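Local atomic coordinates of caspase Nc (Drosophila melanogaster, PDB entry 2FP3), a protein that acts as an initiator caspase, a cysteine protease that is rate-limiting in the rpr, grim and hid death pathway and helps activate the caspases executing apoptosis. Residues 51-56 with 301-306; 270-275 with 307-312. The protein carries 2 engineered substitutions. All blocks are in the same frame, centred on the assembly; numbering follows the deposited sequence.

How the interactions relate
The carboxy-terminal run 301-312 is shared between two partners, and the comparison illustrates how one continuous segment can be held at two successive places. Interaction 1, partly buried, ties its first half to 51-56, a loop ahead of strand 62-68; interaction 2, a buried contact about 10 Å away between centres, ties the second half to the start of helix 272-284. The first relies on two direct backbone bonds, a bridging water and the pair Tyr53-Phe303, with exposed Lys305 laid over the tyrosine. The second has one direct backbone bond, two bridging waters and a leucine-phenylalanine cluster. They meet where Met55 O lies 3.1 Å from Asn310 ND2, a probable hydrogen bond, and where Met55 packs on Leu307.

Interaction 1 of 2, residues 51-56 with 301-306; sequences GTYKMQ and LGFNKK
The ring of Tyr53 has Lys305 CB over one face, 3.8 Å from its centroid, a CH-pi contact offset toward the rim, while its CE2 edge is turned onto the face of Phe303. That aromatic pair is edge-to-face with planes at 54°, and Tyr53 CE2 stands 3.7 Å above the middle of the Phe303 ring. Phe303 reaches it with CG anti to its backbone N (chi1 -172°), from the centre of an inverse gamma turn. Beyond CB the Lys305 chain runs extended across the tyrosine, CD passing 4.0 Å from Tyr53 CD1. The phenol oxygen is held by a hydrogen bond to Asp232, which fixes the far end of the ring. Alongside, the backbones are joined twice: Lys306 N donates to Gly51 O at 2.9 Å, and Tyr53 N to Lys306 O at 3.0 Å. A water adds a third link, accepting from Gly51 N and donating to Asn304 O. The two backbone bonds form a single beta bridge, Thr52 with Lys306, by which the loop preceding strand 62-68 is fastened to the chain leaving strand 297-301 of the caspase fold's central sheet.

Interaction 2 of 2, residues 270-275 with 307-312; sequences TDLEDI and LYFNPG
Leu272 N donates to Leu307 O at 2.8 Å, where the backbones come closest at Asp271 and Tyr308 and helix 272-284 begins. The same oxygen also receives a CA-H...O contact from Asp271. Of the side chains, Asp271 does two jobs. Its CB sits over one face of the Tyr308 ring, 4.0 Å from the centroid, in a CH-pi contact, with the carboxylate turned nearly perpendicular to the ring. Chi1 of 68° sets CG between the backbone N and carbonyl carbon, which lets OD1 fold back as the N-cap acceptor for Asp274 N at 3.2 Å, met from above the carboxylate plane. The side chains of Leu272 and Leu307 run alongside each other in the same direction, bringing Leu272 CD2 to 3.9 Å from Leu307 CD2. Leu272 CD1 touches the edge of the Phe309 ring near its plane, 4.0 Å from CE2; Phe309 also packs on Met263 of helix 251-266. Water joins what the direct bond does not: one molecule donates to Thr270 O and accepts from Phe309 N, and another accepts from Leu307 N and Glu273 N. A third holds Asp271 N and OD2 together and reaches Tyr308 OH only weakly, at 3.5 Å. The chemistry thus divides by side. Leu272, Leu307 and Phe309 pack together on one flank, while on the polar flank several peptide N-H groups near the helix start, Leu272, Glu273 and Asp274 among them, find acceptors in a carbonyl, a water and a carboxylate, and the negative charge of Asp271 at the helix N-terminus is probably stabilised by the helix dipole.

Interaction 1 of 2, residues 51-56 with 301-306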
loop_
_atom_site.group_PDB
_atom_site.type_symbol
_atom_site.label_atom_id
_atom_site.label_comp_id
_atom_site.label_asym_id
_atom_site.label_seq_id
_atom_site.Cartn_x
_atom_site.Cartn_y
_atom_site.Cartn_z
ATOM N N GLY A 51 -20.959 3.784 -6.039
ATOM C CA GLY A 51 -20.234 4.270 -7.201
ATOM C C GLY A 51 -18.892 3.583 -7.415
ATOM O O GLY A 51 -18.531 2.650 -6.682
ATOM N N THR A 52 -18.150 4.057 -8.416
ATOM C CA THR A 52 -16.844 3.504 -8.773
ATOM C C THR A 52 -15.805 4.609 -8.994
ATOM O O THR A 52 -16.042 5.537 -9.751
ATOM C CB THR A 52 -16.957 2.682 -10.071
ATOM O OG1 THR A 52 -18.026 1.733 -9.945
ATOM C CG2 THR A 52 -15.659 1.950 -10.363
ATOM N N TYR A 53 -14.651 4.522 -8.341
ATOM C CA TYR A 53 -13.637 5.551 -8.541
ATOM C C TYR A 53 -13.175 5.477 -9.978
ATOM O O TYR A 53 -12.955 4.385 -10.513
ATOM C CB TYR A 53 -12.426 5.350 -7.628
ATOM C CG TYR A 53 -12.698 5.593 -6.158
ATOM C CD1 TYR A 53 -12.928 6.880 -5.665
ATOM C CD2 TYR A 53 -12.735 4.520 -5.263
ATOM C CE1 TYR A 53 -13.191 7.092 -4.291
ATOM C CE2 TYR A 53 -12.996 4.709 -3.915
ATOM C CZ TYR A 53 -13.225 5.986 -3.424
ATOM O OH TYR A 53 -13.488 6.122 -2.079
ATOM N N LYS A 54 -13.017 6.641 -10.594
ATOM C CA LYS A 54 -12.572 6.705 -11.979
ATOM C C LYS A 54 -11.159 6.135 -12.118
ATOM O O LYS A 54 -10.238 6.566 -11.428
ATOM C CB LYS A 54 -12.615 8.154 -12.469
ATOM C CG LYS A 54 -12.458 8.305 -13.979
ATOM C CD LYS A 54 -12.549 9.775 -14.431
ATOM C CE LYS A 54 -11.257 10.548 -14.145
ATOM N NZ LYS A 54 -10.101 9.998 -14.923
ATOM N N MET A 55 -11.011 5.156 -13.002
ATOM C CA MET A 55 -9.734 4.503 -13.275
ATOM C C MET A 55 -9.671 4.166 -14.765
ATOM O O MET A 55 -9.634 2.992 -15.146
ATOM C CB MET A 55 -9.610 3.210 -12.470
ATOM C CG MET A 55 -9.521 3.422 -10.979
ATOM S SD MET A 55 -8.037 4.306 -10.522
ATOM C CE MET A 55 -6.891 2.960 -10.225
ATOM N N GLN A 56 -9.635 5.192 -15.608
ATOM C CA GLN A 56 -9.620 4.970 -17.049
ATOM C C GLN A 56 -8.638 5.802 -17.880
ATOM O O GLN A 56 -8.603 5.660 -19.104
ATOM C CB GLN A 56 -11.046 5.156 -17.574
ATOM C CG GLN A 56 -11.779 6.303 -16.899
ATOM C CD GLN A 56 -13.273 6.350 -17.225
ATOM O OE1 GLN A 56 -14.031 5.430 -16.899
ATOM N NE2 GLN A 56 -13.701 7.434 -17.868
ATOM N N LEU A 301 -12.133 4.056 5.668
ATOM C CA LEU A 301 -12.418 5.405 6.144
ATOM C C LEU A 301 -13.157 6.159 5.049
ATOM O O LEU A 301 -12.560 6.885 4.251
ATOM C CB LEU A 301 -11.121 6.134 6.491
ATOM C CG LEU A 301 -10.120 5.399 7.389
ATOM C CD1 LEU A 301 -8.910 6.295 7.654
ATOM C CD2 LEU A 301 -10.788 5.025 8.696
ATOM N N GLY A 302 -14.469 5.987 5.010
ATOM C CA GLY A 302 -15.243 6.647 3.986
ATOM C C GLY A 302 -14.816 6.232 2.583
ATOM O O GLY A 302 -15.010 6.994 1.646
ATOM N N PHE A 303 -14.213 5.056 2.428
ATOM C CA PHE A 303 -13.810 4.560 1.104
ATOM C C PHE A 303 -15.111 3.913 0.606
ATOM O O PHE A 303 -15.271 2.695 0.635
ATOM C CB PHE A 303 -12.698 3.517 1.261
ATOM C CG PHE A 303 -12.068 3.061 -0.044
ATOM C CD1 PHE A 303 -12.567 1.954 -0.735
ATOM C CD2 PHE A 303 -10.927 3.699 -0.544
ATOM C CE1 PHE A 303 -11.931 1.483 -1.893
ATOM C CE2 PHE A 303 -10.285 3.236 -1.699
ATOM C CZ PHE A 303 -10.785 2.129 -2.373
ATOM N N ASN A 304 -16.032 4.741 0.130
ATOM C CA ASN A 304 -17.343 4.250 -0.248
ATOM C C ASN A 304 -17.683 3.848 -1.677
ATOM O O ASN A 304 -18.840 3.570 -1.978
ATOM C CB ASN A 304 -18.377 5.239 0.296
ATOM C CG ASN A 304 -18.209 5.469 1.800
ATOM O OD1 ASN A 304 -17.898 4.535 2.549
ATOM N ND2 ASN A 304 -18.415 6.698 2.244
ATOM N N LYS A 305 -16.685 3.776 -2.546
ATOM C CA LYS A 305 -16.915 3.367 -3.926
ATOM C C LYS A 305 -16.014 2.173 -4.225
ATOM O O LYS A 305 -15.037 1.943 -3.520
ATOM C CB LYS A 305 -16.574 4.502 -4.897
ATOM C CG LYS A 305 -17.444 5.743 -4.773
ATOM C CD LYS A 305 -16.936 6.819 -5.715
ATOM C CE LYS A 305 -17.757 8.088 -5.639
ATOM N NZ LYS A 305 -17.268 9.061 -6.658
ATOM N N LYS A 306 -16.337 1.417 -5.269
ATOM C CA LYS A 306 -15.513 0.275 -5.630
ATOM C C LYS A 306 -14.247 0.774 -6.317
ATOM O O LYS A 306 -14.256 1.811 -7.001
ATOM C CB LYS A 306 -16.265 -0.656 -6.583
ATOM C CG LYS A 306 -17.590 -1.201 -6.052
ATOM C CD LYS A 306 -17.416 -2.282 -4.995
ATOM C CE LYS A 306 -18.787 -2.712 -4.470
ATOM N NZ LYS A 306 -18.733 -3.783 -3.442
HETATM O O HOH W 1 -20.725 4.909 -3.753
#

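Interaction 2 of 2, residues 270-275 with 307-312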
loop_
_atom_site.group_PDB
_atom_site.type_symbol
_atom_site.label_atom_id
_atom_site.label_comp_id
_atom_site.label_asym_id
_atom_site.label_seq_id
_atom_site.Cartn_x
_atom_site.Cartn_y
_atom_site.Cartn_z
ATOM N N THR A 270 -11.631 -7.974 -10.178
ATOM C CA THR A 270 -12.216 -7.684 -8.883
ATOM C C THR A 270 -11.716 -6.432 -8.168
ATOM O O THR A 270 -10.539 -6.095 -8.221
ATOM C CB THR A 270 -12.112 -8.970 -7.981
ATOM O OG1 THR A 270 -11.281 -8.737 -6.841
ATOM C CG2 THR A 270 -11.536 -10.119 -8.778
ATOM N N ASP A 271 -12.646 -5.742 -7.515
ATOM C CA ASP A 271 -12.359 -4.516 -6.789
ATOM C C ASP A 271 -11.381 -4.759 -5.635
ATOM O O ASP A 271 -11.268 -5.880 -5.138
ATOM C CB ASP A 271 -13.677 -3.899 -6.292
ATOM C CG ASP A 271 -14.363 -4.734 -5.217
ATOM O OD1 ASP A 271 -14.075 -4.526 -4.018
ATOM O OD2 ASP A 271 -15.192 -5.601 -5.569
ATOM N N LEU A 272 -10.677 -3.706 -5.223
ATOM C CA LEU A 272 -9.679 -3.791 -4.152
ATOM C C LEU A 272 -10.124 -4.442 -2.848
ATOM O O LEU A 272 -9.424 -5.304 -2.316
ATOM C CB LEU A 272 -9.095 -2.402 -3.834
ATOM C CG LEU A 272 -7.978 -2.452 -2.776
ATOM C CD1 LEU A 272 -6.914 -3.426 -3.224
ATOM C CD2 LEU A 272 -7.373 -1.075 -2.539
ATOM N N GLU A 273 -11.271 -4.037 -2.320
ATOM C CA GLU A 273 -11.728 -4.613 -1.066
ATOM C C GLU A 273 -11.937 -6.119 -1.125
ATOM O O GLU A 273 -11.714 -6.813 -0.125
ATOM C CB GLU A 273 -12.983 -3.907 -0.563
ATOM C CG GLU A 273 -12.660 -2.558 0.038
ATOM C CD GLU A 273 -13.812 -1.960 0.811
ATOM O OE1 GLU A 273 -14.104 -2.446 1.921
ATOM O OE2 GLU A 273 -14.422 -1.000 0.309
ATOM N N ASP A 274 -12.343 -6.626 -2.289
ATOM C CA ASP A 274 -12.523 -8.068 -2.446
ATOM C C ASP A 274 -11.139 -8.711 -2.427
ATOM O O ASP A 274 -10.915 -9.749 -1.802
ATOM C CB ASP A 274 -13.215 -8.384 -3.773
ATOM C CG ASP A 274 -14.715 -8.511 -3.635
ATOM O OD1 ASP A 274 -15.285 -7.949 -2.679
ATOM O OD2 ASP A 274 -15.329 -9.170 -4.494
ATOM N N ILE A 275 -10.206 -8.068 -3.116
ATOM C CA ILE A 275 -8.844 -8.554 -3.187
ATOM C C ILE A 275 -8.196 -8.592 -1.803
ATOM O O ILE A 275 -7.490 -9.542 -1.482
ATOM C CB ILE A 275 -8.025 -7.678 -4.161
ATOM C CG1 ILE A 275 -8.414 -8.048 -5.602
ATOM C CG2 ILE A 275 -6.531 -7.862 -3.921
ATOM C CD1 ILE A 275 -7.826 -7.139 -6.675
ATOM N N LEU A 307 -13.155 0.043 -6.133
ATOM C CA LEU A 307 -11.908 0.401 -6.775
ATOM C C LEU A 307 -11.435 -0.716 -7.693
ATOM O O LEU A 307 -10.889 -1.725 -7.229
ATOM C CB LEU A 307 -10.814 0.702 -5.742
ATOM C CG LEU A 307 -9.452 0.993 -6.383
ATOM C CD1 LEU A 307 -9.613 2.098 -7.409
ATOM C CD2 LEU A 307 -8.435 1.395 -5.354
ATOM N N TYR A 308 -11.676 -0.551 -8.991
ATOM C CA TYR A 308 -11.215 -1.517 -9.983
ATOM C C TYR A 308 -9.983 -0.868 -10.593
ATOM O O TYR A 308 -9.991 0.320 -10.903
ATOM C CB TYR A 308 -12.264 -1.758 -11.073
ATOM C CG TYR A 308 -13.431 -2.596 -10.620
ATOM C CD1 TYR A 308 -14.609 -1.999 -10.175
ATOM C CD2 TYR A 308 -13.346 -4.000 -10.604
ATOM C CE1 TYR A 308 -15.683 -2.776 -9.722
ATOM C CE2 TYR A 308 -14.412 -4.784 -10.153
ATOM C CZ TYR A 308 -15.575 -4.167 -9.717
ATOM O OH TYR A 308 -16.646 -4.928 -9.286
ATOM N N PHE A 309 -8.916 -1.637 -10.745
ATOM C CA PHE A 309 -7.685 -1.103 -11.296
ATOM C C PHE A 309 -7.661 -1.106 -12.832
ATOM O O PHE A 309 -6.860 -0.386 -13.446
ATOM C CB PHE A 309 -6.491 -1.885 -10.728
ATOM C CG PHE A 309 -6.183 -1.566 -9.282
ATOM C CD1 PHE A 309 -5.539 -0.380 -8.933
ATOM C CD2 PHE A 309 -6.556 -2.440 -8.266
ATOM C CE1 PHE A 309 -5.276 -0.067 -7.593
ATOM C CE2 PHE A 309 -6.302 -2.138 -6.927
ATOM C CZ PHE A 309 -5.659 -0.944 -6.592
ATOM N N ASN A 310 -8.545 -1.899 -13.438
ATOM C CA ASN A 310 -8.626 -2.015 -14.896
ATOM C C ASN A 310 -7.224 -2.075 -15.497
ATOM O O ASN A 310 -6.890 -1.328 -16.419
ATOM C CB ASN A 310 -9.390 -0.828 -15.481
ATOM C CG ASN A 310 -10.827 -0.762 -14.995
ATOM O OD1 ASN A 310 -11.540 -1.764 -15.012
ATOM N ND2 ASN A 310 -11.264 0.420 -14.570
ATOM N N PRO A 311 -6.382 -2.985 -14.999
ATOM C CA PRO A 311 -5.034 -3.023 -15.574
ATOM C C PRO A 311 -5.006 -3.315 -17.068
ATOM O O PRO A 311 -5.729 -4.179 -17.561
ATOM C CB PRO A 311 -4.346 -4.104 -14.756
ATOM C CG PRO A 311 -5.442 -5.076 -14.535
ATOM C CD PRO A 311 -6.651 -4.197 -14.208
ATOM N N GLY A 312 -4.168 -2.573 -17.779
ATOM C CA GLY A 312 -4.020 -2.760 -19.211
ATOM C C GLY A 312 -5.164 -2.288 -20.091
ATOM O O GLY A 312 -5.235 -2.676 -21.252
HETATM O O HOH W 2 -9.016 -4.340 -9.737
HETATM O O HOH W 3 -15.063 -7.460 -7.505
HETATM O O HOH W 4 -13.001 -1.777 -3.880
#